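Local atomic coordinates of mannosylglycerate hydrolase MGH1-like glycoside hydrolase domain-containing protein (Thermus thermophilus HB8, PDB entry 4WVA), a protein that hydrolyses mannosylglycerate, a solute made by thermophiles under osmotic stress, to mannose and glycerate, and can probably also cleave glucosylglycerate. Residues G347-W350 with V354-N357; R392-P397 with Q401-E406. All blocks are in the same frame, centred on the assembly; numbering follows the deposited sequence.

Contact 1: residues G347-W350 with V354-N357; sequences GRYW and VWIN
Trp350 and Trp355 lie face to face, the six-membered ring of Trp350 over the five-membered ring of Trp355, with centroids 3.6 Å apart and planes only 10° from parallel. The two side chains cross at about a right angle, which brings the five-membered ring of Trp350 over the six-membered ring of Trp355: Trp350 NE1 is 3.2 Å from Trp355 CZ2. That N-H is not spent on the stack; it is hydrogen-bonded to a Tris molecule in the substrate pocket. Trp355 points its own N-H along its ring plane at the backbone, NE1 donating to Tyr349 O over 2.9 Å from above the carbonyl plane. Bond and stack together fix the rotation of this indole. In Trp355, CG stands anti to the carbonyl carbon (chi1 -69°), a turn that carries the ring across to the 347-350 loop. The Tyr349 ring completes the cluster, meeting Trp355 obliquely, planes at 51°, with CD1 3.6 Å from CZ2; its hydroxyl reaches on to Asp165, the probable proton donor, and to the Tris.

Beyond these rings the fit slackens. Asn357 comes no nearer than 4.2 Å, from OD1 to Trp350 CH2. The solvent side is at Gly347 and Arg348, partly exposed and not touching 354-357; Arg348 turns instead to Glu345 and Arg198 O. A leucine in place of Trp355 would probably leave Tyr349 O without its donor and Trp350 without its stacking partner, so that two probable substrate-binding residues would be less firmly set. The cluster bridges the loop after helix 313-327 and the start of helix 356-368, where Trp355 is the N-cap residue; Tyr394 stacks on Trp355, while Trp410 of helix 409-418 packs beside it.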
ATOM      1  N   GLY A 347      36.569  -9.950  -4.617  1.00 15.42           N
ATOM      2  CA  GLY A 347      36.606 -11.086  -5.517  1.00 14.73           C
ATOM      3  C   GLY A 347      35.819 -12.315  -5.097  1.00 13.80           C
ATOM      4  O   GLY A 347      35.665 -13.240  -5.912  1.00 14.43           O
ATOM      5  N   ARG A 348      35.314 -12.362  -3.859  1.00 13.62           N
ATOM      6  CA  ARG A 348      34.815 -13.628  -3.314  1.00 13.52           C
ATOM      7  C   ARG A 348      33.295 -13.774  -3.369  1.00 13.05           C
ATOM      8  O   ARG A 348      32.610 -13.613  -2.351  1.00 13.55           O
ATOM      9  CB  ARG A 348      35.325 -13.904  -1.890  1.00 14.29           C
ATOM     10  CG  ARG A 348      35.194 -15.374  -1.526  1.00 15.00           C
ATOM     11  CD  ARG A 348      35.555 -15.686  -0.093  1.00 16.01           C
ATOM     12  NE  ARG A 348      36.978 -15.484   0.170  1.00 16.32           N
ATOM     13  CZ  ARG A 348      37.931 -16.391  -0.050  1.00 17.63           C
ATOM     14  NH1 ARG A 348      37.668 -17.591  -0.562  1.00 17.80           N
ATOM     15  NH2 ARG A 348      39.185 -16.081   0.246  1.00 18.95           N
ATOM     16  N   TYR A 349      32.796 -14.060  -4.572  1.00 12.54           N
ATOM     17  CA  TYR A 349      31.473 -14.644  -4.780  1.00 11.92           C
ATOM     18  C   TYR A 349      30.384 -13.638  -4.380  1.00 12.17           C
ATOM     19  O   TYR A 349      30.215 -12.643  -5.076  1.00 11.90           O
ATOM     20  CB  TYR A 349      31.386 -16.000  -4.048  1.00 12.07           C
ATOM     21  CG  TYR A 349      30.418 -17.038  -4.579  1.00 11.61           C
ATOM     22  CD1 TYR A 349      30.101 -17.137  -5.930  1.00 11.50           C
ATOM     23  CD2 TYR A 349      29.887 -17.998  -3.733  1.00 11.37           C
ATOM     24  CE1 TYR A 349      29.250 -18.129  -6.404  1.00 11.58           C
ATOM     25  CE2 TYR A 349      29.045 -18.981  -4.197  1.00 11.63           C
ATOM     26  CZ  TYR A 349      28.713 -19.043  -5.532  1.00 11.43           C
ATOM     27  OH  TYR A 349      27.866 -20.042  -5.993  1.00 11.69           O
ATOM     28  N   TRP A 350      29.654 -13.892  -3.289  1.00 11.72           N
ATOM     29  CA  TRP A 350      28.593 -12.965  -2.836  1.00 11.75           C
ATOM     30  C   TRP A 350      28.991 -11.996  -1.727  1.00 12.27           C
ATOM     31  O   TRP A 350      28.133 -11.397  -1.087  1.00 11.72           O
ATOM     32  CB  TRP A 350      27.357 -13.791  -2.441  1.00 11.58           C
ATOM     33  CG  TRP A 350      26.693 -14.433  -3.601  1.00 11.34           C
ATOM     34  CD1 TRP A 350      26.864 -15.690  -4.041  1.00 11.45           C
ATOM     35  CD2 TRP A 350      25.739 -13.825  -4.477  1.00 11.34           C
ATOM     36  NE1 TRP A 350      26.083 -15.932  -5.140  1.00 11.79           N
ATOM     37  CE2 TRP A 350      25.375 -14.795  -5.429  1.00 11.19           C
ATOM     38  CE3 TRP A 350      25.149 -12.561  -4.538  1.00 11.17           C
ATOM     39  CZ2 TRP A 350      24.456 -14.542  -6.438  1.00 11.50           C
ATOM     40  CZ3 TRP A 350      24.249 -12.302  -5.560  1.00 11.09           C
ATOM     41  CH2 TRP A 350      23.900 -13.286  -6.482  1.00 11.06           C
ATOM     42  N   VAL A 354      30.095  -7.801  -8.220  1.00 11.12           N
ATOM     43  CA  VAL A 354      28.923  -7.378  -8.984  1.00 10.78           C
ATOM     44  C   VAL A 354      28.357  -8.569  -9.739  1.00 10.67           C
ATOM     45  O   VAL A 354      29.084  -9.349 -10.380  1.00 10.54           O
ATOM     46  CB  VAL A 354      29.283  -6.261 -10.001  1.00 11.00           C
ATOM     47  CG1 VAL A 354      28.102  -5.914 -10.908  1.00 11.37           C
ATOM     48  CG2 VAL A 354      29.755  -4.987  -9.293  1.00 11.13           C
ATOM     49  N   TRP A 355      27.042  -8.709  -9.682  1.00 10.25           N
ATOM     50  CA  TRP A 355      26.323  -9.783 -10.348  1.00 10.03           C
ATOM     51  C   TRP A 355      25.308  -9.207 -11.314  1.00  9.75           C
ATOM     52  O   TRP A 355      24.542  -8.303 -10.988  1.00  9.84           O
ATOM     53  CB  TRP A 355      25.591 -10.655  -9.336  1.00  9.95           C
ATOM     54  CG  TRP A 355      26.493 -11.485  -8.459  1.00 10.14           C
ATOM     55  CD1 TRP A 355      27.270 -11.057  -7.425  1.00 10.28           C
ATOM     56  CD2 TRP A 355      26.678 -12.891  -8.547  1.00 10.28           C
ATOM     57  NE1 TRP A 355      27.945 -12.124  -6.864  1.00 10.55           N
ATOM     58  CE2 TRP A 355      27.590 -13.263  -7.530  1.00 10.79           C
ATOM     59  CE3 TRP A 355      26.160 -13.879  -9.386  1.00 10.61           C
ATOM     60  CZ2 TRP A 355      27.974 -14.581  -7.325  1.00 11.25           C
ATOM     61  CZ3 TRP A 355      26.550 -15.182  -9.196  1.00 11.26           C
ATOM     62  CH2 TRP A 355      27.446 -15.527  -8.166  1.00 11.18           C
ATOM     63  N   ILE A 356      25.254  -9.777 -12.501  1.00  9.48           N
ATOM     64  CA  ILE A 356      24.415  -9.207 -13.539  1.00  9.15           C
ATOM     65  C   ILE A 356      22.924  -9.380 -13.250  1.00  8.65           C
ATOM     66  O   ILE A 356      22.123  -8.475 -13.545  1.00  8.44           O
ATOM     67  CB  ILE A 356      24.772  -9.799 -14.922  1.00  9.19           C
ATOM     68  CG1 ILE A 356      26.258  -9.594 -15.241  1.00  9.59           C
ATOM     69  CG2 ILE A 356      23.934  -9.188 -16.025  1.00  9.08           C
ATOM     70  CD1 ILE A 356      26.762  -8.173 -15.260  1.00 10.10           C
ATOM     71  N   ASN A 357      22.523 -10.540 -12.736  1.00  8.62           N
ATOM     72  CA  ASN A 357      21.111 -10.754 -12.438  1.00  8.57           C
ATOM     73  C   ASN A 357      20.552  -9.777 -11.380  1.00  8.59           C
ATOM     74  O   ASN A 357      19.409  -9.299 -11.490  1.00  8.33           O
ATOM     75  CB  ASN A 357      20.835 -12.209 -12.040  1.00  8.67           C
ATOM     76  CG  ASN A 357      21.419 -12.574 -10.689  1.00  8.68           C
ATOM     77  OD1 ASN A 357      22.536 -12.188 -10.351  1.00  9.18           O
ATOM     78  ND2 ASN A 357      20.664 -13.340  -9.909  1.00  9.28           N
TER

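Contact 2: residues R392-P397 with Q401-E406; sequences REYYDP and QGRGGE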
ATOM      1  N   ARG A 392      30.886 -13.525 -17.435  1.00 12.29           N
ATOM      2  CA  ARG A 392      31.432 -14.145 -16.243  1.00 12.38           C
ATOM      3  C   ARG A 392      30.358 -14.160 -15.173  1.00 11.85           C
ATOM      4  O   ARG A 392      29.352 -13.427 -15.251  1.00 11.84           O
ATOM      5  CB  ARG A 392      32.638 -13.364 -15.728  1.00 13.32           C
ATOM      6  CG  ARG A 392      33.803 -13.317 -16.722  1.00 13.84           C
ATOM      7  CD  ARG A 392      34.403 -14.683 -17.007  1.00 14.09           C
ATOM      8  NE  ARG A 392      34.905 -15.358 -15.805  1.00 14.93           N
ATOM      9  CZ  ARG A 392      36.112 -15.195 -15.276  1.00 15.35           C
ATOM     10  NH1 ARG A 392      36.984 -14.354 -15.820  1.00 15.14           N
ATOM     11  NH2 ARG A 392      36.449 -15.855 -14.174  1.00 16.18           N
ATOM     12  N   GLU A 393      30.583 -14.995 -14.171  1.00 11.85           N
ATOM     13  CA  GLU A 393      29.617 -15.152 -13.086  1.00 11.39           C
ATOM     14  C   GLU A 393      29.496 -13.859 -12.246  1.00 11.29           C
ATOM     15  O   GLU A 393      28.387 -13.476 -11.842  1.00 11.06           O
ATOM     16  CB  GLU A 393      29.981 -16.366 -12.235  1.00 11.62           C
ATOM     17  CG  GLU A 393      28.855 -16.909 -11.371  1.00 11.66           C
ATOM     18  CD  GLU A 393      29.249 -18.166 -10.599  1.00 12.05           C
ATOM     19  OE1 GLU A 393      30.375 -18.673 -10.823  1.00 11.90           O
ATOM     20  OE2 GLU A 393      28.428 -18.667  -9.780  1.00 12.40           O
ATOM     21  N   TYR A 394      30.616 -13.192 -11.965  1.00 11.01           N
ATOM     22  CA  TYR A 394      30.601 -11.951 -11.196  1.00 11.15           C
ATOM     23  C   TYR A 394      31.863 -11.174 -11.518  1.00 11.44           C
ATOM     24  O   TYR A 394      32.740 -11.680 -12.237  1.00 10.82           O
ATOM     25  CB  TYR A 394      30.446 -12.191  -9.686  1.00 11.21           C
ATOM     26  CG  TYR A 394      31.179 -13.404  -9.165  1.00 11.25           C
ATOM     27  CD1 TYR A 394      30.620 -14.667  -9.290  1.00 11.49           C
ATOM     28  CD2 TYR A 394      32.418 -13.292  -8.555  1.00 11.67           C
ATOM     29  CE1 TYR A 394      31.282 -15.784  -8.858  1.00 11.63           C
ATOM     30  CE2 TYR A 394      33.077 -14.414  -8.100  1.00 11.75           C
ATOM     31  CZ  TYR A 394      32.498 -15.660  -8.257  1.00 11.70           C
ATOM     32  OH  TYR A 394      33.122 -16.821  -7.820  1.00 12.58           O
ATOM     33  N   TYR A 395      31.914  -9.951 -11.022  1.00 11.74           N
ATOM     34  CA  TYR A 395      32.961  -9.010 -11.393  1.00 11.97           C
ATOM     35  C   TYR A 395      33.436  -8.248 -10.183  1.00 12.72           C
ATOM     36  O   TYR A 395      32.648  -7.883  -9.321  1.00 12.20           O
ATOM     37  CB  TYR A 395      32.473  -8.025 -12.460  1.00 11.87           C
ATOM     38  CG  TYR A 395      31.951  -8.701 -13.703  1.00 11.98           C
ATOM     39  CD1 TYR A 395      30.644  -9.177 -13.759  1.00 11.51           C
ATOM     40  CD2 TYR A 395      32.762  -8.893 -14.819  1.00 11.66           C
ATOM     41  CE1 TYR A 395      30.155  -9.805 -14.885  1.00 11.60           C
ATOM     42  CE2 TYR A 395      32.279  -9.536 -15.944  1.00 11.85           C
ATOM     43  CZ  TYR A 395      30.977  -9.999 -15.971  1.00 11.54           C
ATOM     44  OH  TYR A 395      30.474 -10.638 -17.083  1.00 12.12           O
ATOM     45  N   ASP A 396      34.742  -7.992 -10.126  1.00 13.06           N
ATOM     46  CA  ASP A 396      35.318  -7.160  -9.079  1.00 14.05           C
ATOM     47  C   ASP A 396      34.749  -5.741  -9.232  1.00 13.62           C
ATOM     48  O   ASP A 396      34.817  -5.158 -10.314  1.00 13.03           O
ATOM     49  CB  ASP A 396      36.856  -7.186  -9.206  1.00 14.85           C
ATOM     50  CG  ASP A 396      37.566  -6.405  -8.116  1.00 15.97           C
ATOM     51  OD1 ASP A 396      37.241  -5.229  -7.893  1.00 16.18           O
ATOM     52  OD2 ASP A 396      38.484  -6.977  -7.494  1.00 17.15           O
ATOM     53  N   PRO A 397      34.147  -5.180  -8.163  1.00 13.96           N
ATOM     54  CA  PRO A 397      33.508  -3.863  -8.330  1.00 14.45           C
ATOM     55  C   PRO A 397      34.503  -2.702  -8.400  1.00 15.53           C
ATOM     56  O   PRO A 397      34.134  -1.606  -8.801  1.00 15.49           O
ATOM     57  CB  PRO A 397      32.630  -3.719  -7.086  1.00 14.91           C
ATOM     58  CG  PRO A 397      33.115  -4.714  -6.130  1.00 14.95           C
ATOM     59  CD  PRO A 397      33.959  -5.736  -6.811  1.00 14.26           C
ATOM     60  N   GLN A 401      37.365  -6.655 -13.033  1.00 17.17           N
ATOM     61  CA  GLN A 401      37.892  -7.926 -13.508  1.00 17.84           C
ATOM     62  C   GLN A 401      36.857  -9.046 -13.380  1.00 16.23           C
ATOM     63  O   GLN A 401      36.193  -9.153 -12.355  1.00 14.82           O
ATOM     64  CB  GLN A 401      39.130  -8.338 -12.708  1.00 21.48           C
ATOM     65  CG  GLN A 401      40.311  -7.385 -12.773  1.00 26.04           C
ATOM     66  CD  GLN A 401      41.287  -7.660 -11.632  1.00 30.57           C
ATOM     67  OE1 GLN A 401      41.291  -6.969 -10.591  1.00 31.08           O
ATOM     68  NE2 GLN A 401      42.085  -8.717 -11.797  1.00 32.65           N
ATOM     69  N   GLY A 402      36.741  -9.884 -14.406  1.00 14.95           N
ATOM     70  CA  GLY A 402      35.858 -11.062 -14.354  1.00 14.77           C
ATOM     71  C   GLY A 402      36.320 -12.085 -13.332  1.00 15.52           C
ATOM     72  O   GLY A 402      37.525 -12.283 -13.102  1.00 15.41           O
ATOM     73  N   ARG A 403      35.345 -12.741 -12.714  1.00 15.24           N
ATOM     74  CA  ARG A 403      35.580 -13.696 -11.658  1.00 15.50           C
ATOM     75  C   ARG A 403      34.567 -14.814 -11.743  1.00 14.15           C
ATOM     76  O   ARG A 403      33.544 -14.688 -12.423  1.00 13.71           O
ATOM     77  CB  ARG A 403      35.433 -13.009 -10.292  1.00 17.10           C
ATOM     78  CG  ARG A 403      36.380 -11.842 -10.036  1.00 20.01           C
ATOM     79  CD  ARG A 403      37.763 -12.378  -9.762  1.00 23.55           C
ATOM     80  NE  ARG A 403      38.733 -11.366  -9.328  1.00 27.46           N
ATOM     81  CZ  ARG A 403      39.812 -10.988 -10.016  1.00 30.47           C
ATOM     82  NH1 ARG A 403      40.113 -11.517 -11.202  1.00 32.85           N
ATOM     83  NH2 ARG A 403      40.611 -10.061  -9.499  1.00 32.75           N
ATOM     84  N   GLY A 404      34.841 -15.913 -11.038  1.00 13.03           N
ATOM     85  CA  GLY A 404      33.949 -17.072 -11.034  1.00 12.95           C
ATOM     86  C   GLY A 404      33.848 -17.811 -12.358  1.00 12.82           C
ATOM     87  O   GLY A 404      34.804 -17.852 -13.142  1.00 13.35           O
ATOM     88  N   GLY A 405      32.685 -18.406 -12.604  1.00 12.92           N
ATOM     89  CA  GLY A 405      32.440 -19.156 -13.825  1.00 12.82           C
ATOM     90  C   GLY A 405      32.727 -18.381 -15.104  1.00 13.13           C
ATOM     91  O   GLY A 405      32.456 -17.178 -15.204  1.00 13.25           O
ATOM     92  N   GLU A 406      33.277 -19.095 -16.075  1.00 14.07           N
ATOM     93  CA  GLU A 406      33.492 -18.589 -17.421  1.00 15.21           C
ATOM     94  C   GLU A 406      32.313 -18.994 -18.274  1.00 13.84           C
ATOM     95  O   GLU A 406      31.693 -20.018 -18.020  1.00 14.20           O
ATOM     96  CB  GLU A 406      34.781 -19.183 -17.982  1.00 17.43           C
ATOM     97  CG  GLU A 406      35.889 -18.974 -16.985  1.00 20.71           C
ATOM     98  CD  GLU A 406      37.241 -18.919 -17.586  1.00 26.64           C
ATOM     99  OE1 GLU A 406      37.827 -20.009 -17.739  1.00 30.59           O
ATOM    100  OE2 GLU A 406      37.724 -17.779 -17.814  1.00 30.81           O
TER
HETATM  101  O   HOH W   1      39.511 -12.432 -15.091  1.00 33.93           O
HETATM  102  O   HOH W   2      39.154  -9.596  -7.344  1.00 24.55           O
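Arg392 folds its guanidinium against the 401-406 backbone and grips two successive carbonyl oxygens with its edge: NE donates to Gly405 O at 3.1 Å from above the carbonyl plane, and NH2 to Gly404 O at 2.8 Å, nearly straight (168°). Bends at chi2 and chi3 lay the group over the Gly402-Arg403 peptide, with Glu406 across its opposite face. Gly405 O takes a second bond, from Glu393 N.

Backbone pairing makes the antiparallel hairpin. Arg403 N donates to Tyr394 O; the return bond, from Tyr394 N to Arg403 O, is weak. Asp396 N binds Gln401 O at 2.9 Å.

Among nonpolar contacts, one face of the Tyr394 ring lies against the Arg403-Gly404 backbone, with CD2 3.5 Å from Arg403 CB, while its hydroxyl reaches Glu197 O. Gly404, with positive phi (67°), sets its CA 3.4 Å from Tyr394 CZ.

Two waters add bridges: one joins opposite charges, Asp396 OD2 and Arg403 NH2, the other Arg392 NH1 and the backbone carbonyl Gly402 O.

Glu393, the probable proton acceptor, extends with CG anti to its backbone N (chi1 -161°), and OE1 receives Gly405 N at 2.9 Å on its anti lone pair. Tyr28 holds OE2. With a backbone N-H on one oxygen and a phenol on the other, the carboxylate is fixed in rotation, and Arg392 probably helps to position the turn that supplies Gly405.

Overall arrangement
Contact 1 closes before contact 2 opens; the rest of helix 356-368 and helix 372-389 separate them along the chain. Their centres are nonetheless only about 7 Å apart, on the same side of the chain's centre. Val354 N probably hydrogen-bonds Tyr395 O, at 2.8 Å, tying the approach to helix 356-368 to the hairpin of strands 394-395 and 402-403, while Trp355 also packs on the backbone of Glu393. In this (alpha/alpha)6-barrel, the contacts thus join a loop and a hairpin that probably line the same side of the active site: probable substrate-binding Tyr349 and Trp350, and the probable proton acceptor Glu393. The side chains of Tyr349 and Glu393 each come within about 3 Å (nearest atoms) of bound Tris, probably from the crystallisation liquor.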